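Local structure of transcriptional regulator fur family (Xanthomonas campestris pv. campestris, 7DH8) at residues A[32-37]-A[93-98]; A[64-69]-A[78-83]; A[119-124]-A[130-135]. The protein is a zinc-sensing transcriptional regulator of the Fur family that probably binds promoter DNA in its zinc-loaded form and represses zinc-uptake genes. One frame throughout, in Å; residues are numbered along the deposited sequence.

Contact 1: residues A[32-37]-A[93-98]; sequences ERACSE and NGFVHK. With ZN (zinc ion), chain B.
F95 reaches from the turn after helix 80-92 to the C-terminal end of helix 25-35, where A34 and C35 receive its ring. CB is directed at that helix; chi1 of -55° sets CG anti to the carbonyl carbon, and the ring meets A34 and C35 with its outer carbons. Along one ring border, F95 CE1 comes within 4.2 Å of the A34 CB methyl. Along the other, F95 CE2 lies 4.1 Å from C35 SG, and CZ at the tip is about as close to the same sulfur. Both partners approach obliquely; SG of C35 sits 4.9 Å from the centroid of the F95 ring, 48° off its normal. One ring face is taken up from within its own segment, since N93 O stands 3.8 Å above the plane of the F95 ring, over its centre. The backbone is set by a Schellman motif: G94, with positive phi, ends the helix as F95 N bonds to L90 O and G94 N to M91 O. Two residues on, in strand 96-99, H97 NE2 binds zinc with C108, H116 and E131. No hydrogen bond crosses between the segments: dispersion and a sulfur-aromatic contact hold them, with C35 an apolar neighbour.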
ATOM      1  N   GLU A  32       0.359 -18.650  20.842  1.00 79.29           N
ATOM      2  CA  GLU A  32       1.093 -18.800  22.105  1.00 85.86           C
ATOM      3  C   GLU A  32       2.123 -19.926  22.048  1.00 87.96           C
ATOM      4  O   GLU A  32       3.198 -19.824  22.653  1.00 86.69           O
ATOM      5  CB  GLU A  32       0.109 -19.061  23.254  1.00 90.01           C
ATOM      6  CG  GLU A  32       0.447 -18.382  24.584  1.00 95.22           C
ATOM      7  CD  GLU A  32       1.181 -19.304  25.550  1.00101.96           C
ATOM      8  OE1 GLU A  32       2.102 -18.829  26.257  1.00101.98           O
ATOM      9  OE2 GLU A  32       0.838 -20.505  25.596  1.00107.17           O
ATOM     10  N   ARG A  33       1.806 -20.947  21.252  1.00 87.44           N
ATOM     11  CA  ARG A  33       2.730 -22.080  21.043  1.00 88.78           C
ATOM     12  C   ARG A  33       3.332 -21.953  19.652  1.00 87.78           C
ATOM     13  O   ARG A  33       4.052 -22.820  19.240  1.00 93.85           O
ATOM     14  CB  ARG A  33       2.085 -23.449  21.300  1.00 88.57           C
ATOM     15  CG  ARG A  33       3.081 -24.532  21.711  1.00 91.89           C
ATOM     16  CD  ARG A  33       2.754 -25.954  21.292  1.00 93.26           C
ATOM     17  NE  ARG A  33       3.589 -26.962  21.916  1.00 97.15           N
ATOM     18  CZ  ARG A  33       3.115 -28.048  22.518  1.00102.04           C
ATOM     19  NH1 ARG A  33       1.807 -28.272  22.562  1.00103.59           N
ATOM     20  NH2 ARG A  33       3.954 -28.917  23.056  1.00103.77           N
ATOM     21  N   ALA A  34       3.012 -20.905  18.910  1.00 86.52           N
ATOM     22  CA  ALA A  34       3.773 -20.758  17.653  1.00 81.17           C
ATOM     23  C   ALA A  34       5.064 -20.021  18.011  1.00 86.40           C
ATOM     24  O   ALA A  34       6.014 -20.092  17.229  1.00 86.65           O
ATOM     25  CB  ALA A  34       2.965 -20.082  16.589  1.00 73.69           C
ATOM     26  N   CYS A  35       5.051 -19.298  19.137  1.00 84.28           N
ATOM     27  CA  CYS A  35       6.224 -18.590  19.675  1.00 85.44           C
ATOM     28  C   CYS A  35       7.222 -19.452  20.449  1.00 92.29           C
ATOM     29  O   CYS A  35       8.443 -19.271  20.182  1.00 89.73           O
ATOM     30  CB  CYS A  35       5.800 -17.593  20.733  1.00 81.33           C
ATOM     31  SG  CYS A  35       4.877 -16.198  20.066  1.00 77.33           S
ATOM     32  N   SER A  36       6.752 -20.312  21.383  1.00 95.57           N
ATOM     33  CA  SER A  36       7.634 -21.310  22.066  1.00 97.71           C
ATOM     34  C   SER A  36       7.404 -21.839  20.664  1.00 95.75           C
ATOM     35  O   SER A  36       6.426 -21.426  20.084  1.00 99.29           O
ATOM     36  CB  SER A  36       7.102 -21.819  23.398  1.00 96.40           C
ATOM     37  OG  SER A  36       6.680 -20.796  24.284  1.00 93.25           O
ATOM     38  N   GLU A  37       8.254 -22.767  20.267  1.00 92.51           N
ATOM     39  CA  GLU A  37       8.526 -23.383  18.947  1.00 92.47           C
ATOM     40  C   GLU A  37       9.485 -22.599  18.045  1.00 87.99           C
ATOM     41  O   GLU A  37       9.583 -22.921  16.865  1.00 90.50           O
ATOM     42  CB  GLU A  37       7.263 -23.385  18.106  1.00 92.73           C
ATOM     43  CG  GLU A  37       6.974 -24.736  17.523  1.00 94.03           C
ATOM     44  CD  GLU A  37       5.507 -25.089  17.491  1.00 95.31           C
ATOM     45  OE1 GLU A  37       4.837 -24.727  16.510  1.00 95.00           O
ATOM     46  OE2 GLU A  37       5.055 -25.750  18.434  1.00 97.23           O
ATOM     47  N   ASN A  93       7.161 -10.815  13.307  1.00 56.65           N
ATOM     48  CA  ASN A  93       6.950 -12.255  13.337  1.00 57.26           C
ATOM     49  C   ASN A  93       5.725 -12.708  12.554  1.00 57.22           C
ATOM     50  O   ASN A  93       5.347 -13.887  12.633  1.00 61.51           O
ATOM     51  CB  ASN A  93       6.848 -12.698  14.789  1.00 55.04           C
ATOM     52  CG  ASN A  93       8.154 -12.507  15.524  1.00 65.05           C
ATOM     53  OD1 ASN A  93       9.098 -13.268  15.315  1.00 70.92           O
ATOM     54  ND2 ASN A  93       8.240 -11.463  16.343  1.00 62.50           N
ATOM     55  N   GLY A  94       5.079 -11.805  11.833  1.00 59.35           N
ATOM     56  CA  GLY A  94       4.000 -12.178  10.944  1.00 52.22           C
ATOM     57  C   GLY A  94       2.698 -12.571  11.601  1.00 49.42           C
ATOM     58  O   GLY A  94       1.866 -13.200  10.934  1.00 46.36           O
ATOM     59  N   PHE A  95       2.480 -12.222  12.870  1.00 42.13           N
ATOM     60  CA  PHE A  95       1.188 -12.476  13.502  1.00 42.03           C
ATOM     61  C   PHE A  95       0.155 -11.382  13.240  1.00 37.88           C
ATOM     62  O   PHE A  95      -1.028 -11.608  13.465  1.00 35.09           O
ATOM     63  CB  PHE A  95       1.367 -12.662  15.014  1.00 39.46           C
ATOM     64  CG  PHE A  95       2.358 -13.745  15.363  1.00 48.48           C
ATOM     65  CD1 PHE A  95       2.124 -15.074  14.977  1.00 52.56           C
ATOM     66  CD2 PHE A  95       3.524 -13.451  16.055  1.00 51.99           C
ATOM     67  CE1 PHE A  95       3.019 -16.072  15.293  1.00 59.94           C
ATOM     68  CE2 PHE A  95       4.422 -14.455  16.375  1.00 59.94           C
ATOM     69  CZ  PHE A  95       4.175 -15.764  15.990  1.00 62.67           C
ATOM     70  N   VAL A  96       0.585 -10.207  12.800  1.00 40.61           N
ATOM     71  CA  VAL A  96      -0.293  -9.062  12.552  1.00 28.86           C
ATOM     72  C   VAL A  96       0.200  -8.448  11.263  1.00 32.66           C
ATOM     73  O   VAL A  96       1.409  -8.419  11.017  1.00 36.06           O
ATOM     74  CB  VAL A  96      -0.226  -8.049  13.707  1.00 29.35           C
ATOM     75  CG1 VAL A  96      -0.600  -6.600  13.226  1.00 29.17           C
ATOM     76  CG2 VAL A  96      -1.089  -8.527  14.912  1.00 30.60           C
ATOM     77  N   HIS A  97      -0.713  -8.012  10.409  1.00 27.69           N
ATOM     78  CA  HIS A  97      -0.331  -7.354   9.184  1.00 28.50           C
ATOM     79  C   HIS A  97      -0.731  -5.902   9.290  1.00 33.18           C
ATOM     80  O   HIS A  97      -1.830  -5.599   9.752  1.00 26.57           O
ATOM     81  CB  HIS A  97      -1.010  -7.966   7.941  1.00 28.18           C
ATOM     82  CG  HIS A  97      -0.645  -9.400   7.700  1.00 30.38           C
ATOM     83  ND1 HIS A  97       0.528  -9.763   7.072  1.00 33.69           N
ATOM     84  CD2 HIS A  97      -1.295 -10.554   7.979  1.00 32.75           C
ATOM     85  CE1 HIS A  97       0.596 -11.083   7.000  1.00 34.36           C
ATOM     86  NE2 HIS A  97      -0.516 -11.586   7.513  1.00 30.97           N
ATOM     87  N   LYS A  98       0.140  -5.019   8.817  1.00 28.36           N
ATOM     88  CA  LYS A  98      -0.239  -3.638   8.642  1.00 28.98           C
ATOM     89  C   LYS A  98      -0.710  -3.460   7.214  1.00 29.61           C
ATOM     90  O   LYS A  98       0.031  -3.769   6.273  1.00 35.44           O
ATOM     91  CB  LYS A  98       0.921  -2.679   8.919  1.00 29.99           C
ATOM     92  CG  LYS A  98       0.434  -1.162   8.893  1.00 28.58           C
ATOM     93  CD  LYS A  98       1.655  -0.222   9.020  1.00 39.00           C
ATOM     94  CE  LYS A  98       1.325   1.232   8.600  1.00 43.39           C
ATOM     95  NZ  LYS A  98       2.488   2.160   8.931  1.00 46.92           N
TER
HETATM   96 ZN    ZN B 201      -0.919 -13.554   7.345  1.00 34.00          ZN

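Contact 2: residues A[64-69]-A[78-83]; sequences ELLDWV and DAPPTV
This is a small apolar contact between two helices: L66 and V69 on helix 62-69 meet P80 and V83 on the first turn of helix 80-92, within what is probably the winged-helix DNA-binding part of this Fur-family chain. L66 forks between two partners. Its CD2 sits 3.4 Å from P80 CB, the two side chains crossing at about a right angle, while its CD1 comes equally near V83 CG2. Both carbon pairs are tighter than ordinary van der Waals contact. L66 also has a chi1 of -94°, away from the usual staggered values, consistent with tight packing round it. One turn on, V69 and V83 reach toward each other tip to tip, CG1 to CG1 at 3.6 Å. V83 gives one methyl to each partner: CG1 to V69, and CG2, lying between the backbone N and the carbonyl carbon, to L66. At the border of the patch, D78 OD1 approaches V69 CG1 to 3.8 Å, a carboxylate oxygen beside a methyl. Helix 80-92 starts beside this border, with A79 at its N-cap position and T82 N bonded to A79 O at 3.0 Å. Residues 72-76 of the connection are not modelled, consistent with mobility there. Helix 44-56 packs against both partners: its V49 and L52 receive L65 and V69, and its I45 touches D78 and T82, completing a three-helix cluster.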
ATOM      1  N   GLU A  64      -6.831   3.311  18.211  1.00 29.65           N
ATOM      2  CA  GLU A  64      -7.911   2.529  18.792  1.00 31.35           C
ATOM      3  C   GLU A  64      -7.354   1.435  19.675  1.00 35.56           C
ATOM      4  O   GLU A  64      -7.932   1.093  20.705  1.00 36.17           O
ATOM      5  CB  GLU A  64      -8.770   1.899  17.681  1.00 34.67           C
ATOM      6  CG  GLU A  64      -9.593   2.897  16.954  1.00 38.13           C
ATOM      7  CD  GLU A  64     -10.267   2.244  15.778  1.00 46.48           C
ATOM      8  OE1 GLU A  64      -9.682   1.258  15.250  1.00 37.56           O
ATOM      9  OE2 GLU A  64     -11.362   2.718  15.391  1.00 41.66           O
ATOM     10  N   LEU A  65      -6.260   0.820  19.245  1.00 36.15           N
ATOM     11  CA  LEU A  65      -5.701  -0.256  20.050  1.00 35.60           C
ATOM     12  C   LEU A  65      -5.256   0.275  21.405  1.00 35.01           C
ATOM     13  O   LEU A  65      -5.442  -0.379  22.433  1.00 45.13           O
ATOM     14  CB  LEU A  65      -4.527  -0.890  19.287  1.00 36.79           C
ATOM     15  CG  LEU A  65      -3.592  -1.837  20.017  1.00 44.31           C
ATOM     16  CD1 LEU A  65      -4.363  -3.125  20.373  1.00 38.53           C
ATOM     17  CD2 LEU A  65      -2.379  -2.141  19.122  1.00 44.66           C
ATOM     18  N   LEU A  66      -4.664   1.467  21.423  1.00 35.63           N
ATOM     19  CA  LEU A  66      -4.247   2.035  22.705  1.00 41.54           C
ATOM     20  C   LEU A  66      -5.429   2.328  23.608  1.00 42.16           C
ATOM     21  O   LEU A  66      -5.395   1.980  24.790  1.00 49.39           O
ATOM     22  CB  LEU A  66      -3.459   3.312  22.502  1.00 44.35           C
ATOM     23  CG  LEU A  66      -2.043   2.805  22.513  1.00 58.90           C
ATOM     24  CD1 LEU A  66      -1.688   2.348  21.055  1.00 60.45           C
ATOM     25  CD2 LEU A  66      -1.140   3.843  23.097  1.00 66.73           C
ATOM     26  N   ASP A  67      -6.447   3.010  23.078  1.00 39.14           N
ATOM     27  CA  ASP A  67      -7.720   3.146  23.790  1.00 44.00           C
ATOM     28  C   ASP A  67      -8.148   1.827  24.408  1.00 47.94           C
ATOM     29  O   ASP A  67      -8.355   1.756  25.623  1.00 48.57           O
ATOM     30  CB  ASP A  67      -8.826   3.685  22.880  1.00 50.67           C
ATOM     31  CG  ASP A  67      -8.761   5.186  22.713  1.00 66.55           C
ATOM     32  OD1 ASP A  67      -8.365   5.875  23.694  1.00 77.95           O
ATOM     33  OD2 ASP A  67      -9.087   5.674  21.599  1.00 66.50           O
ATOM     34  N   TRP A  68      -8.249   0.754  23.604  1.00 47.20           N
ATOM     35  CA  TRP A  68      -8.778  -0.496  24.163  1.00 50.72           C
ATOM     36  C   TRP A  68      -7.825  -1.228  25.105  1.00 54.62           C
ATOM     37  O   TRP A  68      -8.254  -2.095  25.880  1.00 51.61           O
ATOM     38  CB  TRP A  68      -9.039  -1.537  23.065  1.00 45.96           C
ATOM     39  CG  TRP A  68      -9.901  -1.065  21.935  1.00 44.61           C
ATOM     40  CD1 TRP A  68     -10.750  -0.011  21.954  1.00 51.68           C
ATOM     41  CD2 TRP A  68      -9.974  -1.612  20.619  1.00 46.05           C
ATOM     42  NE1 TRP A  68     -11.355   0.136  20.745  1.00 43.46           N
ATOM     43  CE2 TRP A  68     -10.908  -0.844  19.906  1.00 44.40           C
ATOM     44  CE3 TRP A  68      -9.367  -2.698  19.985  1.00 47.41           C
ATOM     45  CZ2 TRP A  68     -11.231  -1.096  18.595  1.00 41.08           C
ATOM     46  CZ3 TRP A  68      -9.703  -2.959  18.666  1.00 50.71           C
ATOM     47  CH2 TRP A  68     -10.629  -2.153  17.987  1.00 45.56           C
ATOM     48  N   VAL A  69      -6.522  -0.946  25.003  1.00 50.29           N
ATOM     49  CA  VAL A  69      -5.565  -1.587  25.900  1.00 54.43           C
ATOM     50  C   VAL A  69      -5.464  -0.773  27.191  1.00 60.71           C
ATOM     51  O   VAL A  69      -4.901  -1.230  28.193  1.00 67.98           O
ATOM     52  CB  VAL A  69      -4.133  -1.440  25.352  1.00 57.60           C
ATOM     53  CG1 VAL A  69      -3.110  -1.324  26.483  1.00 60.86           C
ATOM     54  CG2 VAL A  69      -3.802  -2.607  24.453  1.00 61.52           C
ATOM     55  N   ASP A  78      -0.974   0.452  30.653  1.00 79.01           N
ATOM     56  CA  ASP A  78       0.363   0.349  30.068  1.00 75.41           C
ATOM     57  C   ASP A  78       0.792   1.665  29.427  1.00 71.87           C
ATOM     58  O   ASP A  78      -0.014   2.351  28.789  1.00 74.56           O
ATOM     59  CB  ASP A  78       0.401  -0.768  29.021  1.00 75.62           C
ATOM     60  CG  ASP A  78      -0.154  -2.069  29.546  1.00 80.58           C
ATOM     61  OD1 ASP A  78      -1.381  -2.124  29.817  1.00 79.01           O
ATOM     62  OD2 ASP A  78       0.643  -3.026  29.708  1.00 84.18           O
ATOM     63  N   ALA A  79       2.074   2.012  29.587  1.00 62.93           N
ATOM     64  CA  ALA A  79       2.616   3.142  28.854  1.00 58.48           C
ATOM     65  C   ALA A  79       2.505   2.871  27.356  1.00 61.81           C
ATOM     66  O   ALA A  79       2.720   1.735  26.912  1.00 62.22           O
ATOM     67  CB  ALA A  79       4.073   3.397  29.228  1.00 57.46           C
ATOM     68  N   PRO A  80       2.185   3.878  26.551  1.00 61.69           N
ATOM     69  CA  PRO A  80       1.934   3.643  25.129  1.00 55.66           C
ATOM     70  C   PRO A  80       3.121   3.006  24.413  1.00 60.21           C
ATOM     71  O   PRO A  80       2.920   2.081  23.617  1.00 59.22           O
ATOM     72  CB  PRO A  80       1.624   5.047  24.594  1.00 48.75           C
ATOM     73  CG  PRO A  80       1.012   5.720  25.737  1.00 54.13           C
ATOM     74  CD  PRO A  80       1.823   5.255  26.936  1.00 60.52           C
ATOM     75  N   PRO A  81       4.366   3.440  24.642  1.00 61.56           N
ATOM     76  CA  PRO A  81       5.464   2.806  23.882  1.00 58.85           C
ATOM     77  C   PRO A  81       5.617   1.320  24.175  1.00 52.21           C
ATOM     78  O   PRO A  81       6.247   0.607  23.381  1.00 47.48           O
ATOM     79  CB  PRO A  81       6.701   3.617  24.308  1.00 58.33           C
ATOM     80  CG  PRO A  81       6.350   4.146  25.607  1.00 58.26           C
ATOM     81  CD  PRO A  81       4.905   4.449  25.583  1.00 56.91           C
ATOM     82  N   THR A  82       5.049   0.837  25.285  1.00 49.24           N
ATOM     83  CA  THR A  82       5.045  -0.596  25.568  1.00 58.92           C
ATOM     84  C   THR A  82       4.127  -1.330  24.604  1.00 53.90           C
ATOM     85  O   THR A  82       4.531  -2.321  23.983  1.00 55.69           O
ATOM     86  CB  THR A  82       4.622  -0.849  27.016  1.00 61.61           C
ATOM     87  OG1 THR A  82       5.693  -0.476  27.880  1.00 69.28           O
ATOM     88  CG2 THR A  82       4.307  -2.297  27.237  1.00 59.47           C
ATOM     89  N   VAL A  83       2.895  -0.832  24.430  1.00 55.07           N
ATOM     90  CA  VAL A  83       2.000  -1.428  23.431  1.00 49.69           C
ATOM     91  C   VAL A  83       2.573  -1.269  22.023  1.00 42.38           C
ATOM     92  O   VAL A  83       2.410  -2.147  21.176  1.00 41.57           O
ATOM     93  CB  VAL A  83       0.569  -0.841  23.543  1.00 52.92           C
ATOM     94  CG1 VAL A  83       0.105  -0.775  25.005  1.00 57.94           C
ATOM     95  CG2 VAL A  83       0.523   0.520  22.962  1.00 57.39           C
TER

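Contact 3: residues A[119-124]-A[130-135]; sequences PFLICD and VELEDR. With ZN (zinc ion), chain B; ZN (zinc ion), chain C.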
ATOM      1  N   PRO A 119      -1.925 -11.175  -0.808  1.00 32.32           N
ATOM      2  CA  PRO A 119      -2.965 -10.200  -1.140  1.00 32.68           C
ATOM      3  C   PRO A 119      -4.012 -10.102  -0.041  1.00 27.85           C
ATOM      4  O   PRO A 119      -4.370 -11.086   0.622  1.00 30.09           O
ATOM      5  CB  PRO A 119      -3.597 -10.779  -2.424  1.00 34.16           C
ATOM      6  CG  PRO A 119      -2.554 -11.813  -2.933  1.00 37.72           C
ATOM      7  CD  PRO A 119      -1.970 -12.356  -1.678  1.00 35.96           C
ATOM      8  N   PHE A 120      -4.557  -8.917   0.047  1.00 27.08           N
ATOM      9  CA  PHE A 120      -5.727  -8.559   0.826  1.00 26.69           C
ATOM     10  C   PHE A 120      -6.766  -7.949  -0.084  1.00 23.95           C
ATOM     11  O   PHE A 120      -6.415  -7.114  -0.929  1.00 24.36           O
ATOM     12  CB  PHE A 120      -5.353  -7.506   1.906  1.00 28.92           C
ATOM     13  CG  PHE A 120      -4.558  -8.081   2.988  1.00 28.12           C
ATOM     14  CD1 PHE A 120      -3.179  -8.114   2.885  1.00 30.75           C
ATOM     15  CD2 PHE A 120      -5.169  -8.639   4.089  1.00 32.28           C
ATOM     16  CE1 PHE A 120      -2.427  -8.708   3.861  1.00 33.24           C
ATOM     17  CE2 PHE A 120      -4.401  -9.237   5.069  1.00 27.35           C
ATOM     18  CZ  PHE A 120      -3.052  -9.264   4.956  1.00 28.98           C
ATOM     19  N   LEU A 121      -8.046  -8.361   0.098  1.00 22.11           N
ATOM     20  CA  LEU A 121      -9.190  -7.694  -0.505  1.00 24.73           C
ATOM     21  C   LEU A 121      -9.741  -6.738   0.542  1.00 27.74           C
ATOM     22  O   LEU A 121     -10.153  -7.174   1.615  1.00 29.40           O
ATOM     23  CB  LEU A 121     -10.278  -8.697  -0.903  1.00 18.70           C
ATOM     24  CG  LEU A 121      -9.824  -9.910  -1.746  1.00 22.18           C
ATOM     25  CD1 LEU A 121     -10.940 -10.882  -1.950  1.00 30.40           C
ATOM     26  CD2 LEU A 121      -9.199  -9.403  -3.072  1.00 32.81           C
ATOM     27  N   ILE A 122      -9.750  -5.450   0.252  1.00 28.41           N
ATOM     28  CA  ILE A 122     -10.160  -4.459   1.237  1.00 26.02           C
ATOM     29  C   ILE A 122     -11.346  -3.716   0.669  1.00 22.77           C
ATOM     30  O   ILE A 122     -11.247  -3.101  -0.384  1.00 24.41           O
ATOM     31  CB  ILE A 122      -9.007  -3.505   1.604  1.00 27.59           C
ATOM     32  CG1 ILE A 122      -7.826  -4.290   2.139  1.00 24.40           C
ATOM     33  CG2 ILE A 122      -9.448  -2.481   2.729  1.00 28.13           C
ATOM     34  CD1 ILE A 122      -6.521  -3.347   2.278  1.00 24.29           C
ATOM     35  N   CYS A 123     -12.511  -3.830   1.327  1.00 23.17           N
ATOM     36  CA  CYS A 123     -13.695  -3.222   0.762  1.00 26.76           C
ATOM     37  C   CYS A 123     -13.582  -1.722   0.977  1.00 31.34           C
ATOM     38  O   CYS A 123     -13.311  -1.281   2.090  1.00 27.86           O
ATOM     39  CB  CYS A 123     -14.969  -3.765   1.422  1.00 29.39           C
ATOM     40  SG  CYS A 123     -16.453  -2.988   0.820  1.00 29.73           S
ATOM     41  N   ASP A 124     -13.848  -0.948  -0.075  1.00 29.21           N
ATOM     42  CA  ASP A 124     -13.824   0.503   0.035  1.00 29.29           C
ATOM     43  C   ASP A 124     -14.917   1.030   0.963  1.00 37.14           C
ATOM     44  O   ASP A 124     -14.754   2.101   1.542  1.00 39.62           O
ATOM     45  CB  ASP A 124     -14.006   1.140  -1.342  1.00 32.06           C
ATOM     46  CG  ASP A 124     -12.832   0.880  -2.281  1.00 42.71           C
ATOM     47  OD1 ASP A 124     -11.725   0.500  -1.824  1.00 37.88           O
ATOM     48  OD2 ASP A 124     -13.034   1.076  -3.503  1.00 49.45           O
ATOM     49  N   VAL A 130      -9.890  -9.074   3.674  1.00 30.68           N
ATOM     50  CA  VAL A 130      -9.788 -10.530   3.591  1.00 27.19           C
ATOM     51  C   VAL A 130      -8.377 -10.855   3.136  1.00 29.83           C
ATOM     52  O   VAL A 130      -7.929 -10.349   2.099  1.00 28.95           O
ATOM     53  CB  VAL A 130     -10.814 -11.131   2.624  1.00 27.43           C
ATOM     54  CG1 VAL A 130     -10.586 -12.681   2.528  1.00 28.72           C
ATOM     55  CG2 VAL A 130     -12.239 -10.845   3.099  1.00 33.27           C
ATOM     56  N   GLU A 131      -7.728 -11.776   3.849  1.00 32.64           N
ATOM     57  CA  GLU A 131      -6.355 -12.162   3.588  1.00 32.11           C
ATOM     58  C   GLU A 131      -6.352 -13.417   2.735  1.00 31.15           C
ATOM     59  O   GLU A 131      -6.878 -14.430   3.165  1.00 33.78           O
ATOM     60  CB  GLU A 131      -5.612 -12.461   4.886  1.00 34.10           C
ATOM     61  CG  GLU A 131      -4.139 -12.854   4.590  1.00 29.68           C
ATOM     62  CD  GLU A 131      -3.318 -13.106   5.854  1.00 34.29           C
ATOM     63  OE1 GLU A 131      -3.802 -12.814   6.972  1.00 30.39           O
ATOM     64  OE2 GLU A 131      -2.153 -13.578   5.734  1.00 34.66           O
ATOM     65  N   LEU A 132      -5.711 -13.367   1.573  1.00 31.22           N
ATOM     66  CA  LEU A 132      -5.587 -14.535   0.717  1.00 34.48           C
ATOM     67  C   LEU A 132      -4.168 -15.090   0.833  1.00 40.00           C
ATOM     68  O   LEU A 132      -3.314 -14.573   1.565  1.00 42.06           O
ATOM     69  CB  LEU A 132      -5.933 -14.162  -0.737  1.00 34.59           C
ATOM     70  CG  LEU A 132      -7.286 -13.456  -0.968  1.00 42.95           C
ATOM     71  CD1 LEU A 132      -7.572 -13.333  -2.461  1.00 43.33           C
ATOM     72  CD2 LEU A 132      -8.414 -14.245  -0.284  1.00 51.15           C
ATOM     73  N   GLU A 133      -3.909 -16.155   0.106  1.00 39.87           N
ATOM     74  CA  GLU A 133      -2.541 -16.599  -0.171  1.00 38.17           C
ATOM     75  C   GLU A 133      -2.302 -17.023  -1.613  1.00 36.14           C
ATOM     76  O   GLU A 133      -2.897 -18.011  -2.057  1.00 31.48           O
ATOM     77  CB  GLU A 133      -2.197 -17.873   0.603  1.00 42.16           C
ATOM     78  CG  GLU A 133      -0.740 -18.366   0.423  1.00 47.42           C
ATOM     79  CD  GLU A 133      -0.600 -19.333  -0.773  1.00 58.87           C
ATOM     80  OE1 GLU A 133      -1.661 -19.648  -1.394  1.00 61.87           O
ATOM     81  OE2 GLU A 133       0.543 -19.820  -1.064  1.00 53.86           O
ATOM     82  N   ASP A 134      -1.474 -16.256  -2.359  1.00 37.34           N
ATOM     83  CA  ASP A 134      -1.177 -16.586  -3.773  1.00 39.71           C
ATOM     84  C   ASP A 134       0.351 -16.620  -3.862  1.00 37.36           C
ATOM     85  O   ASP A 134       0.999 -15.586  -3.694  1.00 34.93           O
ATOM     86  CB  ASP A 134      -1.843 -15.496  -4.589  1.00 37.01           C
ATOM     87  CG  ASP A 134      -2.148 -15.966  -6.017  1.00 40.90           C
ATOM     88  OD1 ASP A 134      -1.227 -16.469  -6.702  1.00 37.83           O
ATOM     89  OD2 ASP A 134      -3.339 -15.891  -6.430  1.00 39.75           O
ATOM     90  N   ARG A 135       0.882 -17.786  -4.198  1.00 37.08           N
ATOM     91  CA  ARG A 135       2.315 -17.922  -4.337  1.00 38.74           C
ATOM     92  C   ARG A 135       2.608 -17.621  -5.800  1.00 37.88           C
ATOM     93  O   ARG A 135       3.706 -17.161  -6.116  1.00 39.18           O
ATOM     94  CB  ARG A 135       2.804 -19.311  -3.970  1.00 49.77           C
ATOM     95  CG  ARG A 135       4.307 -19.416  -4.115  1.00 62.04           C
ATOM     96  CD  ARG A 135       4.835 -20.814  -3.917  1.00 69.01           C
ATOM     97  NE  ARG A 135       4.352 -21.748  -4.919  1.00 71.87           N
ATOM     98  CZ  ARG A 135       5.065 -22.788  -5.347  1.00 76.47           C
ATOM     99  NH1 ARG A 135       6.287 -22.995  -4.862  1.00 71.91           N
ATOM    100  NH2 ARG A 135       4.559 -23.615  -6.259  1.00 75.98           N
TER
HETATM  101 ZN    ZN B 201      -0.919 -13.554   7.345  1.00 34.00          ZN
HETATM  102 ZN    ZN C 202     -18.039  -4.125   2.119  1.00 33.45          ZN
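The side chains of F120 and E131 lie side by side on neighbouring strands of a beta hairpin and point the same way, ring and carboxylate planes 37° apart. F120 CE2 lies 3.4 Å from E131 CB, an oblique approach to the ring, while F120 CZ is 4.0 Å from the carboxylate carbon CD of E131. V130 O also lies obliquely to the ring, beside CD2 of F120. The imidazole of H97 meets the same ring in an edge-to-face contact. E131 is fully extended (chi1 -179°), which carries OE2 to 2.0 Å from the zinc ion also bound by H97, C108 and H116; OE1 of E131 makes a weak hydrogen bond to H109 N. Packing against F120 probably helps to steady this ligand.

Strands 119-123 and 129-131 run antiparallel. L121 and V130 form a hydrogen-bonded pair, and L132 N extends the ladder to P119 O with a nearly straight bond of 2.8 Å, 171° at the hydrogen. L121, on the face away from F120 and E131, meets L132 just past the strand: L121 CG is 4.2 Å from L132 CD1, the side chains crossing at about a right angle. A145 and L148 of the second subunit pack on L121 and L132; D134 OD2 pairs with R144 of that subunit. Further along residues 119-124, C123 SG binds a second zinc ion with C126, C163 and C166. V130 O accepts L121 N at 2.8 Å and also has a CA-H...O contact from F120, F120 CA lying 3.1 Å from V130 O.

Contact 2 is nested along the chain inside the loop closed by contact 1, and contact 3 follows both. Contacts 1 and 2 share a run of chain: helix 80-92 begins in contact 2 and leads into strand 96-99 of contact 1, their centres about 19 Å apart. Contact 3 lies on the other side of the chain's centre, against the second subunit, its own centre about 27 Å from that of contact 2 and about 19 Å from that of contact 1. Contacts 1 and 3 nonetheless touch, at one zinc ion, where H97 NE2 and E131 OE2 come within 3.1 Å, and by direct H97-F120 packing. That metal ties the helical, probably DNA-binding part to the dimer-forming sheet, consistent with zinc setting their relative placement.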